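PDB 2G9Z: thiamine pyrophosphokinase from Candida albicans, which catalyses transfer of a pyrophosphate group from ATP to thiamine, making the cofactor thiamine pyrophosphate. Local coordinates for residues 84-89 and 164-169; 264-269 and 274-279. All coordinates share one frame; numbering follows the deposited sequence.

Contact 1. Residues 84-89 and 164-169; sequences CEIIVC and QLHYQL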
ATOM      1  N   CYS A  84      23.110  12.271   2.925  1.00 27.67           N
ATOM      2  CA  CYS A  84      22.751  11.822   4.261  1.00 27.92           C
ATOM      3  C   CYS A  84      23.914  11.719   5.236  1.00 28.88           C
ATOM      4  O   CYS A  84      25.014  11.279   4.895  1.00 28.99           O
ATOM      5  CB  CYS A  84      22.024  10.478   4.186  1.00 27.66           C
ATOM      6  SG  CYS A  84      20.431  10.578   3.349  1.00 27.56           S
ATOM      7  N   GLU A  85      23.626  12.122   6.466  1.00 28.95           N
ATOM      8  CA  GLU A  85      24.573  12.122   7.567  1.00 30.27           C
ATOM      9  C   GLU A  85      24.764  10.706   8.111  1.00 29.20           C
ATOM     10  O   GLU A  85      25.887  10.267   8.359  1.00 29.33           O
ATOM     11  CB  GLU A  85      24.033  13.051   8.652  1.00 31.90           C
ATOM     12  CG  GLU A  85      24.856  13.152   9.912  1.00 37.92           C
ATOM     13  CD  GLU A  85      24.338  14.247  10.819  1.00 39.58           C
ATOM     14  OE1 GLU A  85      23.136  14.217  11.160  1.00 40.00           O
ATOM     15  OE2 GLU A  85      25.128  15.143  11.185  1.00 43.24           O
ATOM     16  N   ILE A  86      23.653   9.996   8.280  1.00 27.65           N
ATOM     17  CA  ILE A  86      23.669   8.631   8.798  1.00 26.59           C
ATOM     18  C   ILE A  86      22.839   7.720   7.900  1.00 25.72           C
ATOM     19  O   ILE A  86      21.797   8.130   7.386  1.00 24.53           O
ATOM     20  CB  ILE A  86      23.083   8.583  10.234  1.00 27.37           C
ATOM     21  CG1 ILE A  86      24.073   9.193  11.229  1.00 29.08           C
ATOM     22  CG2 ILE A  86      22.737   7.155  10.622  1.00 31.23           C
ATOM     23  CD1 ILE A  86      25.313   8.357  11.463  1.00 27.63           C
ATOM     24  N   ILE A  87      23.314   6.492   7.706  1.00 23.06           N
ATOM     25  CA  ILE A  87      22.607   5.508   6.896  1.00 21.41           C
ATOM     26  C   ILE A  87      22.346   4.277   7.756  1.00 21.10           C
ATOM     27  O   ILE A  87      23.256   3.757   8.405  1.00 17.87           O
ATOM     28  CB  ILE A  87      23.421   5.064   5.657  1.00 21.27           C
ATOM     29  CG1 ILE A  87      23.658   6.242   4.707  1.00 23.76           C
ATOM     30  CG2 ILE A  87      22.670   3.965   4.916  1.00 21.72           C
ATOM     31  CD1 ILE A  87      24.794   7.157   5.103  1.00 25.08           C
ATOM     32  N   VAL A  88      21.100   3.813   7.756  1.00 19.99           N
ATOM     33  CA  VAL A  88      20.709   2.643   8.538  1.00 19.10           C
ATOM     34  C   VAL A  88      20.039   1.582   7.672  1.00 19.76           C
ATOM     35  O   VAL A  88      19.146   1.896   6.884  1.00 20.04           O
ATOM     36  CB  VAL A  88      19.702   3.027   9.646  1.00 17.92           C
ATOM     37  CG1 VAL A  88      19.276   1.783  10.423  1.00 17.29           C
ATOM     38  CG2 VAL A  88      20.306   4.071  10.566  1.00 18.93           C
ATOM     39  N   CYS A  89      20.471   0.332   7.814  1.00 17.82           N
ATOM     40  CA  CYS A  89      19.859  -0.767   7.076  1.00 17.56           C
ATOM     41  C   CYS A  89      19.014  -1.576   8.047  1.00 17.00           C
ATOM     42  O   CYS A  89      19.486  -1.976   9.110  1.00 17.13           O
ATOM     43  CB  CYS A  89      20.908  -1.698   6.461  1.00 16.72           C
ATOM     44  SG  CYS A  89      21.817  -1.030   5.074  1.00 18.92           S
ATOM     45  N   GLN A 164      16.625   7.528  16.408  1.00 20.61           N
ATOM     46  CA  GLN A 164      16.290   8.496  17.439  1.00 22.13           C
ATOM     47  C   GLN A 164      17.315   8.455  18.564  1.00 23.20           C
ATOM     48  O   GLN A 164      17.749   9.499  19.058  1.00 21.71           O
ATOM     49  CB  GLN A 164      14.892   8.215  17.987  1.00 22.57           C
ATOM     50  CG  GLN A 164      13.782   8.597  17.024  1.00 24.79           C
ATOM     51  CD  GLN A 164      12.408   8.364  17.602  1.00 25.94           C
ATOM     52  OE1 GLN A 164      11.985   7.223  17.789  1.00 28.33           O
ATOM     53  NE2 GLN A 164      11.703   9.448  17.902  1.00 26.16           N
ATOM     54  N   LEU A 165      17.706   7.246  18.957  1.00 22.20           N
ATOM     55  CA  LEU A 165      18.689   7.079  20.017  1.00 23.41           C
ATOM     56  C   LEU A 165      20.060   7.588  19.588  1.00 24.38           C
ATOM     57  O   LEU A 165      20.796   8.152  20.396  1.00 25.48           O
ATOM     58  CB  LEU A 165      18.769   5.607  20.435  1.00 22.70           C
ATOM     59  CG  LEU A 165      17.556   5.135  21.242  1.00 22.16           C
ATOM     60  CD1 LEU A 165      17.627   3.638  21.478  1.00 21.01           C
ATOM     61  CD2 LEU A 165      17.518   5.883  22.574  1.00 22.92           C
ATOM     62  N   HIS A 166      20.403   7.397  18.318  1.00 24.08           N
ATOM     63  CA  HIS A 166      21.689   7.861  17.805  1.00 24.77           C
ATOM     64  C   HIS A 166      21.881   9.360  18.022  1.00 25.72           C
ATOM     65  O   HIS A 166      22.923   9.793  18.500  1.00 25.60           O
ATOM     66  CB  HIS A 166      21.817   7.577  16.308  1.00 25.04           C
ATOM     67  CG  HIS A 166      22.934   8.329  15.650  1.00 24.22           C
ATOM     68  ND1 HIS A 166      24.234   7.874  15.633  1.00 24.36           N
ATOM     69  CD2 HIS A 166      22.947   9.529  15.019  1.00 24.31           C
ATOM     70  CE1 HIS A 166      25.000   8.759  15.019  1.00 25.52           C
ATOM     71  NE2 HIS A 166      24.244   9.772  14.638  1.00 25.51           N
ATOM     72  N   TYR A 167      20.875  10.146  17.654  1.00 28.15           N
ATOM     73  CA  TYR A 167      20.950  11.597  17.795  1.00 29.07           C
ATOM     74  C   TYR A 167      20.877  12.064  19.240  1.00 31.09           C
ATOM     75  O   TYR A 167      21.027  13.252  19.530  1.00 31.83           O
ATOM     76  CB  TYR A 167      19.858  12.260  16.955  1.00 28.40           C
ATOM     77  CG  TYR A 167      20.209  12.287  15.485  1.00 29.00           C
ATOM     78  CD1 TYR A 167      21.179  13.168  15.003  1.00 28.42           C
ATOM     79  CD2 TYR A 167      19.630  11.390  14.589  1.00 28.09           C
ATOM     80  CE1 TYR A 167      21.569  13.152  13.668  1.00 28.29           C
ATOM     81  CE2 TYR A 167      20.016  11.363  13.244  1.00 27.84           C
ATOM     82  CZ  TYR A 167      20.990  12.247  12.794  1.00 27.81           C
ATOM     83  OH  TYR A 167      21.407  12.216  11.484  1.00 25.23           O
ATOM     84  N   GLN A 168      20.658  11.126  20.149  1.00 33.17           N
ATOM     85  CA  GLN A 168      20.594  11.467  21.560  1.00 35.82           C
ATOM     86  C   GLN A 168      21.870  11.057  22.282  1.00 36.61           C
ATOM     87  O   GLN A 168      22.422  11.823  23.073  1.00 37.19           O
ATOM     88  CB  GLN A 168      19.404  10.779  22.232  1.00 36.44           C
ATOM     89  CG  GLN A 168      18.042  11.282  21.792  1.00 38.71           C
ATOM     90  CD  GLN A 168      17.878  12.774  22.001  1.00 41.33           C
ATOM     91  OE1 GLN A 168      18.151  13.295  23.084  1.00 40.58           O
ATOM     92  NE2 GLN A 168      17.421  13.467  20.964  1.00 39.56           N
ATOM     93  N   LEU A 169      22.346   9.853  21.980  1.00 37.22           N
ATOM     94  CA  LEU A 169      23.519   9.299  22.647  1.00 39.10           C
ATOM     95  C   LEU A 169      24.835   9.174  21.881  1.00 40.29           C
ATOM     96  O   LEU A 169      25.905   9.247  22.483  1.00 40.78           O
ATOM     97  CB  LEU A 169      23.157   7.920  23.208  1.00 39.12           C
ATOM     98  CG  LEU A 169      22.293   7.818  24.470  1.00 40.32           C
ATOM     99  CD1 LEU A 169      21.239   8.904  24.506  1.00 41.42           C
ATOM    100  CD2 LEU A 169      21.654   6.439  24.512  1.00 38.87           C
TER
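At the edge of the Tyr167 ring, near its plane, sits the carboxylate oxygen OE1 of Glu85, while one face of the ring carries CD2 of His166, 3.7 Å above the plane and over the centre. Tyr167 CD2 lies in plane at the edge of the imidazole, which thus points its edge at the phenol; Ile86 meets the imidazole obliquely. In this alpha/beta catalytic domain helix 155-170 packs beside parallel strand 86-90 of the central sheet. The strand leads to Asp91 and the helix begins at Asp155, both magnesium ligands; the contact joins their far ends. Ile86 and His166 approach from opposite directions, with Ile86 CG1 3.5 Å from His166 NE2. CD1 of Ile86 lies 3.6 Å from His166 CE1. His166 ND1 is hydrogen-bonded to the hydroxyl of Tyr122, a bond that would limit the ring's rotation. Glu85, just before the strand, has CG anti to the backbone N (chi1 178°) and an extended chain, which brings its carboxylate to the tyrosine hydroxyl, the planes 45° apart. OE1 also bonds ND1 of His63. Tyr167 OH donates to Glu85 OE1 over 2.7 Å, arriving on the anti side, 20° out of the carboxylate plane.

Contact 2. Residues 264-269 and 274-279; sequences LMFHKD and PTPTCG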
ATOM      1  N   LEU A 264       9.659  19.825 -13.475  1.00 25.87           N
ATOM      2  CA  LEU A 264      10.619  19.089 -14.291  1.00 27.76           C
ATOM      3  C   LEU A 264      11.616  18.354 -13.407  1.00 28.09           C
ATOM      4  O   LEU A 264      12.267  17.405 -13.841  1.00 27.58           O
ATOM      5  CB  LEU A 264      11.364  20.046 -15.223  1.00 30.65           C
ATOM      6  CG  LEU A 264      10.487  20.663 -16.313  1.00 32.39           C
ATOM      7  CD1 LEU A 264      11.257  21.746 -17.057  1.00 34.35           C
ATOM      8  CD2 LEU A 264      10.027  19.560 -17.257  1.00 34.36           C
ATOM      9  N   MET A 265      11.727  18.798 -12.163  1.00 28.28           N
ATOM     10  CA  MET A 265      12.641  18.176 -11.215  1.00 29.95           C
ATOM     11  C   MET A 265      12.275  16.722 -10.930  1.00 29.18           C
ATOM     12  O   MET A 265      13.157  15.875 -10.789  1.00 29.58           O
ATOM     13  CB  MET A 265      12.631  18.940  -9.896  1.00 31.28           C
ATOM     14  CG  MET A 265      12.906  20.413 -10.013  1.00 32.07           C
ATOM     15  SD  MET A 265      12.526  21.186  -8.443  0.30 34.36           S
ATOM     16  CE  MET A 265      14.102  21.079  -7.636  1.00 36.95           C
ATOM     17  N   PHE A 266      10.979  16.432 -10.839  1.00 28.15           N
ATOM     18  CA  PHE A 266      10.534  15.070 -10.536  1.00 27.24           C
ATOM     19  C   PHE A 266       9.597  14.453 -11.561  1.00 29.15           C
ATOM     20  O   PHE A 266       9.184  13.298 -11.418  1.00 28.79           O
ATOM     21  CB  PHE A 266       9.858  15.025  -9.159  1.00 25.11           C
ATOM     22  CG  PHE A 266       8.682  15.958  -9.023  1.00 21.66           C
ATOM     23  CD1 PHE A 266       8.875  17.306  -8.729  1.00 21.17           C
ATOM     24  CD2 PHE A 266       7.384  15.489  -9.192  1.00 19.55           C
ATOM     25  CE1 PHE A 266       7.792  18.176  -8.602  1.00 19.22           C
ATOM     26  CE2 PHE A 266       6.291  16.349  -9.069  1.00 19.57           C
ATOM     27  CZ  PHE A 266       6.497  17.698  -8.772  1.00 21.21           C
ATOM     28  N   HIS A 267       9.257  15.217 -12.591  1.00 30.61           N
ATOM     29  CA  HIS A 267       8.362  14.720 -13.623  1.00 34.10           C
ATOM     30  C   HIS A 267       8.982  14.897 -15.000  1.00 37.03           C
ATOM     31  O   HIS A 267       8.809  15.934 -15.639  1.00 36.57           O
ATOM     32  CB  HIS A 267       7.020  15.452 -13.556  1.00 33.31           C
ATOM     33  CG  HIS A 267       5.991  14.911 -14.500  1.00 32.43           C
ATOM     34  ND1 HIS A 267       5.551  13.607 -14.452  1.00 32.50           N
ATOM     35  CD2 HIS A 267       5.316  15.499 -15.515  1.00 32.27           C
ATOM     36  CE1 HIS A 267       4.649  13.413 -15.397  1.00 33.06           C
ATOM     37  NE2 HIS A 267       4.487  14.546 -16.057  1.00 32.83           N
ATOM     38  N   LYS A 268       9.716  13.876 -15.437  1.00 41.37           N
ATOM     39  CA  LYS A 268      10.375  13.876 -16.737  1.00 45.37           C
ATOM     40  C   LYS A 268       9.446  14.523 -17.752  1.00 46.99           C
ATOM     41  O   LYS A 268       8.300  14.103 -17.901  1.00 46.48           O
ATOM     42  CB  LYS A 268      10.692  12.438 -17.147  1.00 46.90           C
ATOM     43  CG  LYS A 268      11.477  12.293 -18.436  1.00 49.24           C
ATOM     44  CD  LYS A 268      11.978  10.866 -18.589  1.00 50.52           C
ATOM     45  CE  LYS A 268      12.913  10.496 -17.442  1.00 51.33           C
ATOM     46  NZ  LYS A 268      13.339   9.067 -17.470  1.00 51.97           N
ATOM     47  N   ASP A 269       9.943  15.550 -18.435  1.00 49.02           N
ATOM     48  CA  ASP A 269       9.147  16.275 -19.415  1.00 51.44           C
ATOM     49  C   ASP A 269       8.108  15.405 -20.104  1.00 53.13           C
ATOM     50  O   ASP A 269       8.434  14.375 -20.699  1.00 53.04           O
ATOM     51  CB  ASP A 269      10.036  16.923 -20.471  1.00 51.45           C
ATOM     52  CG  ASP A 269       9.234  17.710 -21.481  1.00 52.34           C
ATOM     53  OD1 ASP A 269       8.421  18.549 -21.048  1.00 53.21           O
ATOM     54  OD2 ASP A 269       9.405  17.491 -22.699  1.00 52.71           O
ATOM     55  N   PRO A 274       1.085  16.483 -19.067  1.00 44.02           N
ATOM     56  CA  PRO A 274       1.465  17.833 -18.650  1.00 41.05           C
ATOM     57  C   PRO A 274       1.523  18.040 -17.141  1.00 38.40           C
ATOM     58  O   PRO A 274       1.921  19.108 -16.673  1.00 38.38           O
ATOM     59  CB  PRO A 274       0.397  18.698 -19.307  1.00 43.08           C
ATOM     60  CG  PRO A 274      -0.815  17.826 -19.218  1.00 43.00           C
ATOM     61  CD  PRO A 274      -0.272  16.477 -19.645  1.00 43.50           C
ATOM     62  N   THR A 275       1.139  17.025 -16.371  1.00 33.18           N
ATOM     63  CA  THR A 275       1.147  17.180 -14.921  1.00 28.35           C
ATOM     64  C   THR A 275       1.501  15.925 -14.135  1.00 24.98           C
ATOM     65  O   THR A 275       1.100  14.820 -14.497  1.00 21.65           O
ATOM     66  CB  THR A 275      -0.226  17.657 -14.413  1.00 28.11           C
ATOM     67  OG1 THR A 275      -1.235  16.737 -14.846  1.00 27.36           O
ATOM     68  CG2 THR A 275      -0.547  19.044 -14.940  1.00 29.79           C
ATOM     69  N   PRO A 276       2.261  16.090 -13.037  1.00 21.63           N
ATOM     70  CA  PRO A 276       2.664  14.970 -12.184  1.00 18.79           C
ATOM     71  C   PRO A 276       1.426  14.458 -11.446  1.00 17.63           C
ATOM     72  O   PRO A 276       0.553  15.243 -11.075  1.00 16.66           O
ATOM     73  CB  PRO A 276       3.664  15.605 -11.219  1.00 19.40           C
ATOM     74  CG  PRO A 276       4.202  16.775 -11.993  1.00 21.17           C
ATOM     75  CD  PRO A 276       2.967  17.321 -12.647  1.00 20.03           C
ATOM     76  N   THR A 277       1.359  13.153 -11.228  1.00 15.15           N
ATOM     77  CA  THR A 277       0.232  12.555 -10.526  1.00 13.66           C
ATOM     78  C   THR A 277       0.449  12.565  -9.013  1.00 12.84           C
ATOM     79  O   THR A 277       1.578  12.456  -8.542  1.00 13.74           O
ATOM     80  CB  THR A 277       0.025  11.102 -10.986  1.00 16.25           C
ATOM     81  OG1 THR A 277      -0.386  11.099 -12.356  1.00 18.20           O
ATOM     82  CG2 THR A 277      -1.027  10.410 -10.136  1.00 15.44           C
ATOM     83  N   CYS A 278      -0.636  12.696  -8.255  1.00 12.37           N
ATOM     84  CA  CYS A 278      -0.540  12.693  -6.799  1.00 12.58           C
ATOM     85  C   CYS A 278      -1.842  12.206  -6.176  1.00 12.75           C
ATOM     86  O   CYS A 278      -2.854  12.041  -6.861  1.00 11.31           O
ATOM     87  CB  CYS A 278      -0.209  14.093  -6.268  1.00 11.91           C
ATOM     88  SG  CYS A 278      -1.501  15.319  -6.559  1.00 15.81           S
ATOM     89  N   GLY A 279      -1.803  11.967  -4.872  1.00 12.34           N
ATOM     90  CA  GLY A 279      -2.985  11.500  -4.179  1.00 12.63           C
ATOM     91  C   GLY A 279      -2.979  11.938  -2.736  1.00 11.83           C
ATOM     92  O   GLY A 279      -1.926  12.208  -2.174  1.00 13.13           O
TER
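His267 reaches across to Pro276 from its first side-chain carbon onward. CB of His267 lies 3.5 Å from Pro276 CG, and CG of the histidine is 3.6 Å from the same proline carbon. With CG anti to the backbone N (chi1 -174°), the imidazole is laid over the Thr275-Pro276 backbone. Its ND1 approaches Pro276 CA, which sits over the ring centre in a CH-pi contact, 4.0 Å from the centroid and 11° off the normal. CD2 of His267 lies 3.9 Å from Pro276 CG and close to Pro276 N. Farther out, CE1 and NE2 come up to Thr275 O, and Thr275 C lies over the same face, offset toward the rim. Beside the histidine, Phe266 CE2 meets Pro276 CB at 3.5 Å, the two side chains crossing at about a right angle; Phe50 stacks on this phenyl ring and Tyr260 meets it edge-to-face. The loop after strand 254-259 thus folds back on the residues leading into strand 277-281, where Thr277 OG1 bonds Arg316 of the ligand pocket. Van der Waals and CH-pi contact join the segments. The tip NE2 is hydrogen-bonded to Ser273 O, a carbonyl oxygen that can only accept, which implies a proton on NE2.

From the N terminus the chain first enters contact 1 at strand 86-90, and 74 residues, including strands 122-125 and 144-147 and the first turns of helix 155-170, pass before residues 164-169 close it. Contact 2 opens only later, after strand 254-259, and closes a short loop, with four residues between 264-269 and 274-279. The two are therefore in series, neither nested nor crossed. They lie on opposite sides of the chain's centre, their centres 32 Å apart and their nearest atoms about 16 Å apart, yet both reach the same mixed sheet. Contact 1 ties a helix to its parallel, catalytic-domain part; contact 2 ties a loop to the antiparallel, thiamine-binding part.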